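Long-range contact in ComZ (Thermus thermophilus, PDB 6QVI), which is a competence-associated minor pilin thought to sit at the tip of the type IV pilus and to act there as a DNA receptor during natural transformation: residues 70-81 and 93-102. Numbering follows the deposited sequence.
Sequences FVNNRLVLAQNE and RYTATLYKDA
A96 O receives two amide donors from the facing chain: L77 N at 3.0 Å, tilted from the carbonyl plane, and A78 N at 3.1 Å, in that plane and on a lone pair. Two successive residues opposite one define a classic beta bulge. Regular antiparallel pairing precedes it, L75 and L98 exchanging both backbone bonds. Beyond it a second irregularity, a G1 bulge, sets N80 and E81 against Y94; here N80 N turns to a side chain, donating almost straight to T95 OG1 (3.2 Å, N-H...O 176°), while Y94 N bonds to E81 O.

At the other end, F70 takes the aliphatic part of K100 over one ring face, CB standing 4.1 Å from the ring centroid and 13° off its normal. F70 CZ also meets L98 CD2 at 3.7 Å, and L98 O lies at the ring edge. Placing K100 CG between its own N and carbonyl carbon (chi1 89°) brings the chain across the N73 side chain at about a right angle, with CG 3.5 Å from N73 OD1; its ammonium bonds to A56 O. E81 CB rests off-centre on the Y94 ring, and E81 OE2 forms a salt bridge with K27.

Further out, L75, L77 and L98 pack on L59, while L77, A78 and A96 touch Y28 of helix 12-40. Strand 107-115 pairs with the far edge of 93-100. Strands 74-76 and 78-84, interrupted by the bulges, thus both pair antiparallel with strand 90-100, in a sheet probably part of the pseudopilin-like domain; the face bearing A78, A96, Y94 and E81 meets the N-terminal helix, the E81-K27 salt bridge being among its polar links.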
loop_
_atom_site.group_PDB
_atom_site.type_symbol
_atom_site.label_atom_id
_atom_site.label_comp_id
_atom_site.label_asym_id
_atom_site.label_seq_id
_atom_site.Cartn_x
_atom_site.Cartn_y
_atom_site.Cartn_z
ATOM N N PHE A 70 10.210 -17.777 -17.127
ATOM C CA PHE A 70 10.914 -17.706 -18.361
ATOM C C PHE A 70 12.050 -18.659 -18.255
ATOM O O PHE A 70 12.706 -18.667 -17.264
ATOM C CB PHE A 70 11.533 -16.335 -18.489
ATOM C CG PHE A 70 10.606 -15.280 -18.963
ATOM C CD1 PHE A 70 10.016 -14.429 -18.086
ATOM C CD2 PHE A 70 10.366 -15.118 -20.280
ATOM C CE1 PHE A 70 9.173 -13.450 -18.514
ATOM C CE2 PHE A 70 9.528 -14.146 -20.727
ATOM C CZ PHE A 70 8.932 -13.306 -19.841
ATOM N N VAL A 71 12.298 -19.431 -19.295
ATOM C CA VAL A 71 13.431 -20.324 -19.308
ATOM C C VAL A 71 14.364 -19.779 -20.347
ATOM O O VAL A 71 14.009 -19.590 -21.481
ATOM C CB VAL A 71 13.053 -21.745 -19.650
ATOM C CG1 VAL A 71 14.164 -22.667 -19.234
ATOM C CG2 VAL A 71 11.789 -22.120 -18.931
ATOM N N ASN A 72 15.566 -19.498 -19.922
ATOM C CA ASN A 72 16.575 -18.907 -20.784
ATOM C C ASN A 72 15.964 -17.731 -21.478
ATOM O O ASN A 72 15.930 -17.681 -22.674
ATOM C CB ASN A 72 17.100 -19.895 -21.795
ATOM C CG ASN A 72 17.971 -20.922 -21.175
ATOM O OD1 ASN A 72 18.819 -20.606 -20.368
ATOM N ND2 ASN A 72 17.777 -22.157 -21.550
ATOM N N ASN A 73 15.394 -16.817 -20.710
ATOM C CA ASN A 73 14.705 -15.647 -21.203
ATOM C C ASN A 73 13.649 -15.852 -22.266
ATOM O O ASN A 73 13.397 -14.953 -23.004
ATOM C CB ASN A 73 15.694 -14.628 -21.707
ATOM C CG ASN A 73 16.709 -14.258 -20.682
ATOM O OD1 ASN A 73 16.375 -13.895 -19.574
ATOM N ND2 ASN A 73 17.965 -14.349 -21.051
ATOM N N ARG A 74 12.955 -16.969 -22.297
ATOM C CA ARG A 74 12.002 -17.196 -23.328
ATOM C C ARG A 74 10.808 -17.937 -22.771
ATOM O O ARG A 74 10.932 -18.732 -21.883
ATOM C CB ARG A 74 12.724 -17.962 -24.425
ATOM C CG ARG A 74 11.926 -18.948 -25.237
ATOM C CD ARG A 74 12.838 -19.899 -25.985
ATOM N NE ARG A 74 12.210 -21.192 -26.179
ATOM C CZ ARG A 74 11.415 -21.494 -27.192
ATOM N NH1 ARG A 74 11.148 -20.608 -28.118
ATOM N NH2 ARG A 74 10.887 -22.690 -27.285
ATOM N N LEU A 75 9.640 -17.643 -23.295
ATOM C CA LEU A 75 8.436 -18.280 -22.848
ATOM C C LEU A 75 7.488 -18.437 -23.996
ATOM O O LEU A 75 7.074 -17.487 -24.569
ATOM C CB LEU A 75 7.793 -17.430 -21.787
ATOM C CG LEU A 75 6.345 -17.753 -21.528
ATOM C CD1 LEU A 75 6.300 -19.049 -20.775
ATOM C CD2 LEU A 75 5.717 -16.672 -20.705
ATOM N N VAL A 76 7.081 -19.651 -24.279
ATOM C CA VAL A 76 6.220 -19.881 -25.422
ATOM C C VAL A 76 4.772 -19.695 -25.030
ATOM O O VAL A 76 4.249 -20.436 -24.198
ATOM C CB VAL A 76 6.455 -21.274 -26.026
ATOM C CG1 VAL A 76 5.451 -21.512 -27.124
ATOM C CG2 VAL A 76 7.879 -21.330 -26.580
ATOM N N LEU A 77 4.105 -18.740 -25.678
ATOM C CA LEU A 77 2.681 -18.516 -25.435
ATOM C C LEU A 77 1.763 -19.290 -26.372
ATOM O O LEU A 77 0.593 -19.472 -26.027
ATOM C CB LEU A 77 2.320 -17.049 -25.580
ATOM C CG LEU A 77 3.187 -16.047 -24.870
ATOM C CD1 LEU A 77 2.753 -14.666 -25.345
ATOM C CD2 LEU A 77 3.051 -16.243 -23.379
ATOM N N ALA A 78 2.233 -19.708 -27.559
ATOM C CA ALA A 78 1.363 -20.466 -28.472
ATOM C C ALA A 78 2.186 -21.142 -29.557
ATOM O O ALA A 78 2.994 -20.494 -30.231
ATOM C CB ALA A 78 0.301 -19.577 -29.134
ATOM N N GLN A 79 2.024 -22.444 -29.679
ATOM C CA GLN A 79 2.754 -23.209 -30.654
ATOM C C GLN A 79 1.774 -23.785 -31.620
ATOM O O GLN A 79 0.867 -24.456 -31.227
ATOM C CB GLN A 79 3.510 -24.311 -29.975
ATOM C CG GLN A 79 4.452 -25.029 -30.884
ATOM C CD GLN A 79 5.789 -25.250 -30.249
ATOM O OE1 GLN A 79 6.305 -26.350 -30.239
ATOM N NE2 GLN A 79 6.363 -24.201 -29.725
ATOM N N ASN A 80 1.924 -23.445 -32.888
ATOM C CA ASN A 80 1.065 -23.899 -33.968
ATOM C C ASN A 80 -0.408 -23.612 -33.823
ATOM O O ASN A 80 -1.222 -24.322 -34.331
ATOM C CB ASN A 80 1.327 -25.353 -34.275
ATOM C CG ASN A 80 2.736 -25.579 -34.709
ATOM O OD1 ASN A 80 3.236 -24.875 -35.542
ATOM N ND2 ASN A 80 3.390 -26.536 -34.129
ATOM N N GLU A 81 -0.754 -22.517 -33.192
ATOM C CA GLU A 81 -2.136 -22.185 -33.023
ATOM C C GLU A 81 -2.654 -21.807 -34.373
ATOM O O GLU A 81 -1.993 -21.125 -35.083
ATOM C CB GLU A 81 -2.230 -21.017 -32.075
ATOM C CG GLU A 81 -3.619 -20.499 -31.801
ATOM C CD GLU A 81 -3.756 -19.978 -30.394
ATOM O OE1 GLU A 81 -3.097 -20.510 -29.491
ATOM O OE2 GLU A 81 -4.530 -19.041 -30.185
ATOM N N ARG A 93 -0.996 -21.163 -39.508
ATOM C CA ARG A 93 -0.608 -21.406 -38.154
ATOM C C ARG A 93 0.355 -20.330 -37.722
ATOM O O ARG A 93 0.902 -19.630 -38.531
ATOM C CB ARG A 93 0.085 -22.752 -38.023
ATOM C CG ARG A 93 -0.331 -23.807 -39.023
ATOM C CD ARG A 93 -1.236 -24.868 -38.410
ATOM N NE ARG A 93 -0.515 -25.907 -37.666
ATOM C CZ ARG A 93 -1.107 -26.893 -36.993
ATOM N NH1 ARG A 93 -2.430 -26.976 -36.973
ATOM N NH2 ARG A 93 -0.385 -27.788 -36.332
ATOM N N TYR A 94 0.552 -20.179 -36.429
ATOM C CA TYR A 94 1.504 -19.209 -35.957
ATOM C C TYR A 94 2.056 -19.602 -34.661
ATOM O O TYR A 94 1.508 -20.401 -33.980
ATOM C CB TYR A 94 0.945 -17.810 -35.879
ATOM C CG TYR A 94 -0.112 -17.621 -34.877
ATOM C CD1 TYR A 94 0.147 -17.715 -33.548
ATOM C CD2 TYR A 94 -1.372 -17.327 -35.262
ATOM C CE1 TYR A 94 -0.836 -17.522 -32.627
ATOM C CE2 TYR A 94 -2.354 -17.145 -34.351
ATOM C CZ TYR A 94 -2.069 -17.243 -33.040
ATOM O OH TYR A 94 -3.068 -17.063 -32.163
ATOM N N THR A 95 3.192 -19.053 -34.340
ATOM C CA THR A 95 3.781 -19.367 -33.093
ATOM C C THR A 95 4.202 -18.153 -32.332
ATOM O O THR A 95 5.076 -17.465 -32.760
ATOM C CB THR A 95 4.940 -20.286 -33.249
ATOM O OG1 THR A 95 4.433 -21.578 -33.518
ATOM C CG2 THR A 95 5.682 -20.331 -31.991
ATOM N N ALA A 96 3.615 -17.916 -31.168
ATOM C CA ALA A 96 3.916 -16.696 -30.430
ATOM C C ALA A 96 4.851 -17.054 -29.292
ATOM O O ALA A 96 4.566 -17.980 -28.519
ATOM C CB ALA A 96 2.652 -16.026 -29.899
ATOM N N THR A 97 5.956 -16.323 -29.199
ATOM C CA THR A 97 6.963 -16.513 -28.167
ATOM C C THR A 97 7.229 -15.172 -27.520
ATOM O O THR A 97 7.274 -14.144 -28.204
ATOM C CB THR A 97 8.287 -17.063 -28.722
ATOM O OG1 THR A 97 8.045 -18.264 -29.460
ATOM C CG2 THR A 97 9.216 -17.391 -27.597
ATOM N N LEU A 98 7.388 -15.195 -26.194
ATOM C CA LEU A 98 7.638 -14.004 -25.395
ATOM C C LEU A 98 9.052 -14.083 -24.852
ATOM O O LEU A 98 9.419 -15.088 -24.238
ATOM C CB LEU A 98 6.637 -13.891 -24.242
ATOM C CG LEU A 98 6.959 -12.707 -23.317
ATOM C CD1 LEU A 98 6.907 -11.434 -24.122
ATOM C CD2 LEU A 98 6.028 -12.638 -22.107
ATOM N N TYR A 99 9.848 -13.054 -25.124
ATOM C CA TYR A 99 11.243 -12.996 -24.698
ATOM C C TYR A 99 11.481 -11.808 -23.774
ATOM O O TYR A 99 11.050 -10.685 -24.072
ATOM C CB TYR A 99 12.166 -12.871 -25.914
ATOM C CG TYR A 99 11.969 -13.936 -26.945
ATOM C CD1 TYR A 99 11.025 -13.783 -27.954
ATOM C CD2 TYR A 99 12.748 -15.080 -26.940
ATOM C CE1 TYR A 99 10.851 -14.747 -28.919
ATOM C CE2 TYR A 99 12.595 -16.043 -27.902
ATOM C CZ TYR A 99 11.650 -15.884 -28.899
ATOM O OH TYR A 99 11.499 -16.907 -29.843
ATOM N N LYS A 100 12.200 -12.036 -22.685
ATOM C CA LYS A 100 12.590 -10.937 -21.814
ATOM C C LYS A 100 14.040 -10.563 -22.075
ATOM O O LYS A 100 14.863 -11.403 -22.443
ATOM C CB LYS A 100 12.380 -11.261 -20.334
ATOM C CG LYS A 100 13.540 -11.923 -19.663
ATOM C CD LYS A 100 13.195 -12.236 -18.226
ATOM C CE LYS A 100 14.240 -11.707 -17.304
ATOM N NZ LYS A 100 14.122 -12.458 -16.037
ATOM N N ASP A 101 14.332 -9.280 -21.898
ATOM C CA ASP A 101 15.688 -8.775 -22.045
ATOM C C ASP A 101 16.567 -9.225 -20.891
ATOM O O ASP A 101 16.170 -9.158 -19.725
ATOM C CB ASP A 101 15.654 -7.248 -22.097
ATOM C CG ASP A 101 16.944 -6.647 -22.627
ATOM O OD1 ASP A 101 16.998 -6.310 -23.836
ATOM O OD2 ASP A 101 17.901 -6.504 -21.828
ATOM N N ALA A 102 17.792 -9.642 -21.215
ATOM C CA ALA A 102 18.691 -10.101 -20.164
ATOM C C ALA A 102 19.045 -8.963 -19.209
ATOM O O ALA A 102 19.108 -9.171 -17.992
ATOM C CB ALA A 102 19.955 -10.702 -20.770
#